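Local coordinates for protein cytochrome c, putative (Shewanella oneidensis, PDB 1SP3) that is an eight-heme cytochrome c that probably works as a respiratory oxidoreductase, reducing tetrathionate, at residues A[32-37]-A[94-99]; A[158-161]-A[167-170]; A[344-349]-A[381-386]. All coordinates share one frame; numbering follows the deposited sequence.

Contact 1. Residues A[32-37]-A[94-99]; sequences DMMKTS and TKVDCL. With HEC (heme c), chain E.
V96, two residues ahead of the cysteine that opens a CXXCH heme-attachment motif, packs against M33 and M34 at the C-terminal end of helix 15-34. The contact is purely apolar, and the two branches of V96 divide it. CG1 meets M33 tip to tip, its distance of 3.3 Å to M33 CE being shorter than ordinary van der Waals contact. CG2 instead lies against the stem of M34, 3.8 Å from M34 CG, with the two side chains at a slant. With chi1 at 177°, V96 turns CG1 away from its own amide N, and this branch also touches the heme, 3.4 Å from CBB of that group. The M33 chain is folded at both chi2 (-79°) and chi3 (-42°). This turns its methyl to V96 and leaves SD 4.1 Å from the heme methyl CMC, while the side chain also lies near H190, an axial ligand of heme c #2.

The first of the motif's two covalent links follows two residues on from V96: C98 SG is bonded to heme CAB at 1.9 Å. D97 stands before helix 99-102, and its OD1 accepts a weak, bent capping bond from L99 N as well as a bond from I100 N.

On the other segment M33 O accepts two bonds, from T36 N and from T36 OG1, the latter at 2.9 Å, in the carbonyl plane and on a lone pair. T36 OG1 in turn caps H38 N at the start of helix 37-40, which delivers H38 to the iron of heme c #3 and sets W39 against M33, M34 and V96.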
# COMPACT_ATOMS: atom_id res chain seq x y z
N ASP A 32 -11.57 -10.39 17.87
CA ASP A 32 -10.21 -10.63 17.40
C ASP A 32 -9.82 -9.70 16.23
O ASP A 32 -8.72 -9.21 16.19
CB ASP A 32 -10.05 -12.10 16.93
CG ASP A 32 -10.09 -13.10 18.10
OD1 ASP A 32 -9.71 -12.71 19.26
OD2 ASP A 32 -10.49 -14.30 17.90
N MET A 33 -10.70 -9.53 15.29
CA MET A 33 -10.38 -8.80 14.09
C MET A 33 -10.18 -7.34 14.49
O MET A 33 -9.29 -6.59 13.96
CB MET A 33 -11.53 -8.98 13.11
CG MET A 33 -11.14 -8.93 11.59
SD MET A 33 -10.94 -7.16 11.11
CE MET A 33 -12.43 -6.65 12.05
N MET A 34 -10.98 -6.92 15.45
CA MET A 34 -10.98 -5.50 15.80
C MET A 34 -9.69 -5.10 16.53
O MET A 34 -9.39 -3.90 16.66
CB MET A 34 -12.22 -5.14 16.64
CG MET A 34 -13.47 -5.20 15.83
SD MET A 34 -14.82 -5.23 16.96
CE MET A 34 -15.42 -3.48 17.17
N LYS A 35 -8.92 -6.10 16.96
CA LYS A 35 -7.65 -5.77 17.54
C LYS A 35 -6.63 -5.48 16.43
O LYS A 35 -5.52 -5.10 16.79
CB LYS A 35 -7.08 -6.88 18.41
CG LYS A 35 -7.92 -7.28 19.65
CD LYS A 35 -7.19 -8.44 20.38
CE LYS A 35 -8.05 -9.13 21.46
NZ LYS A 35 -7.54 -10.55 21.66
N THR A 36 -6.96 -5.66 15.14
CA THR A 36 -5.88 -5.59 14.17
C THR A 36 -5.86 -4.40 13.35
O THR A 36 -6.87 -3.67 13.33
CB THR A 36 -5.86 -6.75 13.20
OG1 THR A 36 -6.93 -6.57 12.28
CG2 THR A 36 -6.01 -8.14 13.92
N SER A 37 -4.76 -4.19 12.59
CA SER A 37 -4.72 -2.99 11.73
C SER A 37 -5.83 -2.97 10.64
O SER A 37 -6.20 -1.89 10.14
CB SER A 37 -3.35 -2.77 11.12
OG SER A 37 -3.17 -3.68 10.14
N THR A 94 -21.01 -4.32 15.72
CA THR A 94 -21.90 -4.42 14.53
C THR A 94 -21.43 -3.66 13.29
O THR A 94 -22.07 -3.78 12.20
CB THR A 94 -23.36 -4.04 14.86
OG1 THR A 94 -23.38 -2.65 15.08
CG2 THR A 94 -23.75 -4.59 16.23
N LYS A 95 -20.37 -2.89 13.42
CA LYS A 95 -19.81 -2.14 12.27
C LYS A 95 -18.66 -2.83 11.54
O LYS A 95 -18.05 -2.24 10.65
CB LYS A 95 -19.34 -0.74 12.72
CG LYS A 95 -20.48 0.12 13.31
CD LYS A 95 -21.74 0.05 12.45
CE LYS A 95 -22.89 0.96 13.03
NZ LYS A 95 -23.99 1.16 12.01
N VAL A 96 -18.35 -4.07 11.87
CA VAL A 96 -17.27 -4.77 11.15
C VAL A 96 -17.82 -5.24 9.87
O VAL A 96 -18.99 -5.57 9.83
CB VAL A 96 -16.74 -5.91 12.00
CG1 VAL A 96 -15.66 -6.73 11.28
CG2 VAL A 96 -16.25 -5.30 13.31
N ASP A 97 -17.03 -5.24 8.79
CA ASP A 97 -17.49 -5.81 7.54
C ASP A 97 -16.96 -7.25 7.44
O ASP A 97 -15.75 -7.47 7.28
CB ASP A 97 -17.02 -4.89 6.38
CG ASP A 97 -17.53 -5.36 4.99
OD1 ASP A 97 -17.91 -6.58 4.80
OD2 ASP A 97 -17.56 -4.55 4.00
N CYS A 98 -17.84 -8.22 7.64
CA CYS A 98 -17.52 -9.63 7.60
C CYS A 98 -17.61 -10.16 6.25
O CYS A 98 -17.02 -11.16 5.99
CB CYS A 98 -18.48 -10.51 8.43
SG CYS A 98 -18.40 -10.01 10.12
N LEU A 99 -18.31 -9.48 5.36
CA LEU A 99 -18.50 -9.96 3.99
C LEU A 99 -17.38 -9.68 3.00
O LEU A 99 -17.20 -10.46 2.01
CB LEU A 99 -19.80 -9.36 3.46
CG LEU A 99 -20.96 -9.63 4.41
CD1 LEU A 99 -22.15 -8.75 3.93
CD2 LEU A 99 -21.32 -11.16 4.47
FE HEC E . -12.67 -13.94 8.89
CHA HEC E . -11.24 -17.06 9.09
CHB HEC E . -15.42 -15.25 10.44
CHC HEC E . -13.93 -10.79 9.06
CHD HEC E . -10.15 -12.73 6.99
NA HEC E . -13.24 -15.83 9.60
C1A HEC E . -12.48 -16.96 9.61
C2A HEC E . -13.19 -18.06 10.27
C3A HEC E . -14.35 -17.57 10.68
C4A HEC E . -14.38 -16.14 10.27
CMA HEC E . -15.46 -18.34 11.48
CAA HEC E . -12.67 -19.51 10.49
CBA HEC E . -11.38 -19.47 11.37
CGA HEC E . -11.64 -18.72 12.67
O1A HEC E . -12.64 -19.16 13.29
O2A HEC E . -10.87 -17.77 13.11
NB HEC E . -14.28 -13.21 9.59
C1B HEC E . -15.30 -13.88 10.20
C2B HEC E . -16.26 -12.90 10.62
C3B HEC E . -15.83 -11.70 10.25
C4B HEC E . -14.60 -11.86 9.58
CMB HEC E . -17.62 -13.23 11.34
CAB HEC E . -16.52 -10.32 10.53
CBB HEC E . -16.89 -9.91 11.79
NC HEC E . -12.11 -12.04 8.16
C1C HEC E . -12.79 -10.89 8.31
C2C HEC E . -12.12 -9.83 7.58
C3C HEC E . -11.04 -10.35 7.00
C4C HEC E . -11.03 -11.78 7.39
CMC HEC E . -12.63 -8.38 7.54
CAC HEC E . -9.97 -9.69 6.05
CBC HEC E . -9.44 -8.46 6.18
ND HEC E . -11.00 -14.76 8.18
C1D HEC E . -10.08 -14.05 7.39
C2D HEC E . -9.02 -14.92 7.05
C3D HEC E . -9.34 -16.23 7.77
C4D HEC E . -10.59 -16.06 8.39
CMD HEC E . -7.73 -14.61 6.19
CAD HEC E . -8.54 -17.54 7.73
CBD HEC E . -8.87 -18.17 6.38
CGD HEC E . -8.11 -19.43 6.04
O1D HEC E . -8.10 -19.81 4.83
O2D HEC E . -7.52 -20.05 6.97

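Contact 2. Residues A[158-161]-A[167-170]; sequences DSSM and ATDV. With HEC (heme c), chain H.
M161, T168 and D169 bury most of the surface where a loop folds back on itself between helix 136-143 and helix 181-184, with a 3-10 turn at 159-161 on one side and an irregular run on the other. M161 is bent at chi2 and chi3, so that its sulfur and methyl serve different partners: the side chain slants across T168, with SD 4.1 Å from T168 CG2, and stands nearly perpendicular to that of D169, with CE 3.9 Å from D169 OD2.

The carboxylate of D169 has its main partners beyond the loop pair, M172 N bonding to OD1 and M401 N to OD2. M172 and M401 directly follow the heme ligands H171 (heme c #5) and H400 (heme c #6), so the carboxylate bridges the backbones beside two axial ligands. The next residue, V170, rests its CG2 3.8 Å from heme CBA.

With chi1 -61°, T168 sets OG1 beside its backbone N and turns CG2 away from it, toward the 3-10 turn; OG1 bonds to D165 and N243. S160 OG gives a bond to D158 OD1 at 2.7 Å, on the syn side and 20° out of the carboxylate plane, and one water donates to both S160 OG (2.7 Å) and T168 OG1 (2.9 Å).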
# COMPACT_ATOMS: atom_id res chain seq x y z
N ASP A 158 -2.02 -6.66 -8.99
CA ASP A 158 -2.89 -6.10 -10.01
C ASP A 158 -4.24 -6.88 -10.08
O ASP A 158 -4.37 -7.94 -9.43
CB ASP A 158 -2.10 -5.87 -11.32
CG ASP A 158 -2.29 -6.95 -12.39
OD1 ASP A 158 -2.03 -8.18 -12.18
OD2 ASP A 158 -2.67 -6.63 -13.56
N SER A 159 -5.22 -6.35 -10.84
CA SER A 159 -6.53 -6.99 -10.97
C SER A 159 -6.42 -8.40 -11.54
O SER A 159 -7.29 -9.22 -11.33
CB SER A 159 -7.46 -6.20 -11.89
OG SER A 159 -6.64 -5.42 -12.76
N SER A 160 -5.36 -8.67 -12.26
CA SER A 160 -5.18 -10.00 -12.81
C SER A 160 -4.67 -11.01 -11.76
O SER A 160 -4.61 -12.19 -12.07
CB SER A 160 -4.14 -9.92 -13.90
OG SER A 160 -2.95 -10.47 -13.36
N MET A 161 -4.30 -10.56 -10.55
CA MET A 161 -3.86 -11.47 -9.48
C MET A 161 -5.08 -12.21 -8.99
O MET A 161 -4.94 -13.11 -8.16
CB MET A 161 -3.23 -10.76 -8.27
CG MET A 161 -1.90 -9.97 -8.44
SD MET A 161 -0.50 -10.95 -8.93
CE MET A 161 0.61 -10.47 -7.84
N ALA A 167 3.49 -16.58 -15.83
CA ALA A 167 4.27 -15.42 -16.25
C ALA A 167 4.12 -14.19 -15.30
O ALA A 167 5.09 -13.42 -15.16
CB ALA A 167 3.92 -15.03 -17.68
N THR A 168 2.95 -14.02 -14.69
CA THR A 168 2.69 -12.93 -13.78
C THR A 168 3.17 -13.22 -12.31
O THR A 168 3.80 -12.37 -11.65
CB THR A 168 1.18 -12.58 -13.76
OG1 THR A 168 0.75 -12.15 -15.10
CG2 THR A 168 0.90 -11.30 -12.75
N ASP A 169 2.84 -14.39 -11.79
CA ASP A 169 3.25 -14.74 -10.45
C ASP A 169 3.31 -16.25 -10.38
O ASP A 169 2.27 -16.92 -10.46
CB ASP A 169 2.25 -14.19 -9.39
CG ASP A 169 2.75 -14.35 -7.99
OD1 ASP A 169 2.78 -15.53 -7.51
OD2 ASP A 169 3.13 -13.38 -7.28
N VAL A 170 4.48 -16.78 -10.13
CA VAL A 170 4.59 -18.22 -9.98
C VAL A 170 3.86 -18.87 -8.78
O VAL A 170 3.52 -20.07 -8.84
CB VAL A 170 6.07 -18.69 -9.99
CG1 VAL A 170 6.74 -18.18 -11.20
CG2 VAL A 170 6.85 -18.25 -8.71
FE HEC H . 8.54 -19.69 -3.92
CHA HEC H . 8.50 -21.67 -6.68
CHB HEC H . 11.05 -17.79 -5.28
CHC HEC H . 8.17 -17.37 -1.45
CHD HEC H . 6.74 -21.92 -2.16
NA HEC H . 9.55 -19.71 -5.66
C1A HEC H . 9.40 -20.62 -6.65
C2A HEC H . 10.31 -20.33 -7.70
C3A HEC H . 11.03 -19.26 -7.33
C4A HEC H . 10.57 -18.87 -6.03
CMA HEC H . 12.13 -18.56 -8.15
CAA HEC H . 10.41 -21.20 -8.99
CBA HEC H . 9.56 -20.61 -10.08
CGA HEC H . 9.72 -21.44 -11.36
O1A HEC H . 9.12 -22.54 -11.38
O2A HEC H . 10.42 -20.99 -12.31
NB HEC H . 9.47 -17.91 -3.42
C1B HEC H . 10.41 -17.28 -4.19
C2B HEC H . 10.64 -16.00 -3.61
C3B HEC H . 9.81 -15.86 -2.56
C4B HEC H . 9.07 -17.08 -2.43
CMB HEC H . 11.68 -14.99 -4.11
CAB HEC H . 9.66 -14.63 -1.62
CBB HEC H . 9.14 -13.49 -2.12
NC HEC H . 7.69 -19.64 -2.10
C1C HEC H . 7.60 -18.58 -1.25
C2C HEC H . 6.83 -18.98 -0.11
C3C HEC H . 6.39 -20.26 -0.33
C4C HEC H . 6.92 -20.67 -1.60
CMC HEC H . 6.56 -18.04 1.08
CAC HEC H . 5.57 -21.22 0.61
CBC HEC H . 4.56 -20.78 1.42
ND HEC H . 7.72 -21.54 -4.36
C1D HEC H . 6.98 -22.28 -3.46
C2D HEC H . 6.53 -23.51 -4.12
C3D HEC H . 7.10 -23.39 -5.53
C4D HEC H . 7.83 -22.14 -5.58
CMD HEC H . 5.66 -24.65 -3.53
CAD HEC H . 7.02 -24.35 -6.72
CBD HEC H . 8.19 -25.28 -6.38
CGD HEC H . 8.13 -26.47 -7.32
O1D HEC H . 8.52 -27.58 -6.83
O2D HEC H . 7.69 -26.28 -8.51
O HOH W 1 -2.15 -12.48 -15.03

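Contact 3. Residues A[344-349]-A[381-386]; sequences IFITPK and IKYSGE
Two apolar pairs, I344 with I381 and I346 with Y383, make up the contact between segment 344-349, which begins in the short, weakly bonded strand 344-345, and the loop before strand 387-397. I344 CD1 meets I381 CG2 at 3.8 Å, and I346 CD1 lies 3.9 Å from Y383 CE1, approaching the ring obliquely. Alternate residues of the first segment thus face the second, as the extended backbone at 344-346 allows. I344 carries CG1 between the backbone N and the carbonyl carbon (chi1 71°), and from there the chain extends (chi2 178°) to bring CD1 to I381.

The Y383 ring also has a contact within its own segment: G385 N sits 3.3 Å above its plane, over its centre, as the chain turns back across that face.

Polar bonds lead outward, with none joining the two segments. Y383 OH is held by N363, S384 OG by D339, and the carboxylate of E386 by K341.

Helix 362-372 packs beside both pairs, M370 touching I344 and I381 while A366 meets Y383. The backbone of I346 bonds to I337 and that of E386 to K340, which ties the two segments to the end of long strand 325-339 and the turn after it.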
# COMPACT_ATOMS: atom_id res chain seq x y z
N ILE A 344 5.28 22.88 6.45
CA ILE A 344 4.71 21.52 6.59
C ILE A 344 3.75 21.15 5.48
O ILE A 344 3.02 22.02 4.93
CB ILE A 344 3.92 21.32 7.92
CG1 ILE A 344 2.59 22.11 7.90
CG2 ILE A 344 4.76 21.72 9.11
CD1 ILE A 344 1.76 21.91 9.14
N PHE A 345 3.68 19.84 5.18
CA PHE A 345 2.67 19.40 4.21
C PHE A 345 1.28 19.48 4.80
O PHE A 345 1.09 19.18 6.01
CB PHE A 345 2.99 17.95 3.73
CG PHE A 345 4.11 17.92 2.72
CD1 PHE A 345 5.30 17.23 3.00
CD2 PHE A 345 3.98 18.56 1.50
CE1 PHE A 345 6.32 17.21 2.10
CE2 PHE A 345 5.01 18.52 0.54
CZ PHE A 345 6.17 17.86 0.87
N ILE A 346 0.33 19.86 3.97
CA ILE A 346 -1.05 20.02 4.33
C ILE A 346 -1.83 18.81 3.95
O ILE A 346 -1.50 18.22 2.94
CB ILE A 346 -1.61 21.18 3.54
CG1 ILE A 346 -0.95 22.46 4.05
CG2 ILE A 346 -3.21 21.15 3.52
CD1 ILE A 346 -1.34 23.72 3.18
N THR A 347 -2.86 18.48 4.74
CA THR A 347 -3.73 17.38 4.48
C THR A 347 -5.01 18.02 4.04
O THR A 347 -5.76 18.46 4.90
CB THR A 347 -3.99 16.57 5.78
OG1 THR A 347 -4.40 17.47 6.81
CG2 THR A 347 -2.68 15.95 6.33
N PRO A 348 -5.27 18.14 2.75
CA PRO A 348 -6.41 18.94 2.29
C PRO A 348 -7.67 18.11 2.14
O PRO A 348 -7.59 16.92 2.02
CB PRO A 348 -5.94 19.45 0.93
CG PRO A 348 -5.20 18.30 0.43
CD PRO A 348 -4.48 17.65 1.62
N LYS A 349 -8.81 18.78 2.15
CA LYS A 349 -10.04 18.14 1.82
C LYS A 349 -10.20 18.08 0.29
O LYS A 349 -10.25 19.12 -0.37
CB LYS A 349 -11.22 18.90 2.53
CG LYS A 349 -12.65 18.31 2.18
CD LYS A 349 -13.68 19.04 3.07
CE LYS A 349 -15.01 18.33 3.16
NZ LYS A 349 -15.00 17.20 4.09
N ILE A 381 -1.88 23.28 15.41
CA ILE A 381 -1.50 23.76 14.08
C ILE A 381 -2.73 24.36 13.35
O ILE A 381 -3.78 23.75 13.25
CB ILE A 381 -0.80 22.64 13.25
CG1 ILE A 381 0.61 22.37 13.80
CG2 ILE A 381 -0.72 23.05 11.76
CD1 ILE A 381 1.11 20.98 13.54
N LYS A 382 -2.57 25.59 12.87
CA LYS A 382 -3.58 26.23 12.06
C LYS A 382 -3.02 26.47 10.67
O LYS A 382 -1.87 26.92 10.52
CB LYS A 382 -3.99 27.59 12.67
CG LYS A 382 -5.10 27.45 13.75
CD LYS A 382 -4.74 28.14 15.05
CE LYS A 382 -5.83 27.87 16.10
NZ LYS A 382 -7.08 28.59 15.66
N TYR A 383 -3.86 26.22 9.68
CA TYR A 383 -3.54 26.62 8.33
C TYR A 383 -3.17 28.10 8.37
O TYR A 383 -3.94 28.89 8.98
CB TYR A 383 -4.72 26.39 7.42
CG TYR A 383 -4.48 26.89 6.03
CD1 TYR A 383 -3.27 26.66 5.41
CD2 TYR A 383 -5.47 27.59 5.33
CE1 TYR A 383 -3.04 27.11 4.17
CE2 TYR A 383 -5.24 28.04 4.05
CZ TYR A 383 -4.03 27.78 3.46
OH TYR A 383 -3.72 28.20 2.17
N SER A 384 -2.04 28.47 7.74
CA SER A 384 -1.63 29.88 7.80
C SER A 384 -2.38 30.78 6.82
O SER A 384 -2.37 31.97 6.98
CB SER A 384 -0.11 30.05 7.67
OG SER A 384 0.27 29.84 6.34
N GLY A 385 -3.02 30.18 5.81
CA GLY A 385 -3.64 30.98 4.79
C GLY A 385 -2.82 31.11 3.53
O GLY A 385 -3.30 31.62 2.59
N GLU A 386 -1.59 30.61 3.52
CA GLU A 386 -0.71 30.65 2.36
C GLU A 386 -0.23 29.21 1.99
O GLU A 386 0.28 28.46 2.85
CB GLU A 386 0.53 31.49 2.70
CG GLU A 386 0.42 33.00 2.54
CD GLU A 386 1.82 33.62 2.41
OE1 GLU A 386 2.31 33.74 1.24
OE2 GLU A 386 2.44 33.95 3.46

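Read from the N terminus, contact 1 closes first, joining the end of helix 15-34 to the run before helix 99-102 across 56 intervening residues that include the hairpin 44-47/50-53 and helix 71-74. Contact 2 closes a much shorter loop, with five residues between its segments, on the way from helix 136-143 to helix 181-184. Contact 3 comes last and closes a loop of 31 residues holding helices 356-359, 362-372 and 374-378, joining strand 344-345 to the loop before strand 387-397. The three are in series, so none nests in or crosses another. Contacts 1 and 2 lie beside hemes, their centres about 28 Å apart; contact 3, about 40 Å from contact 2 centre to centre, stands apart from the hemes.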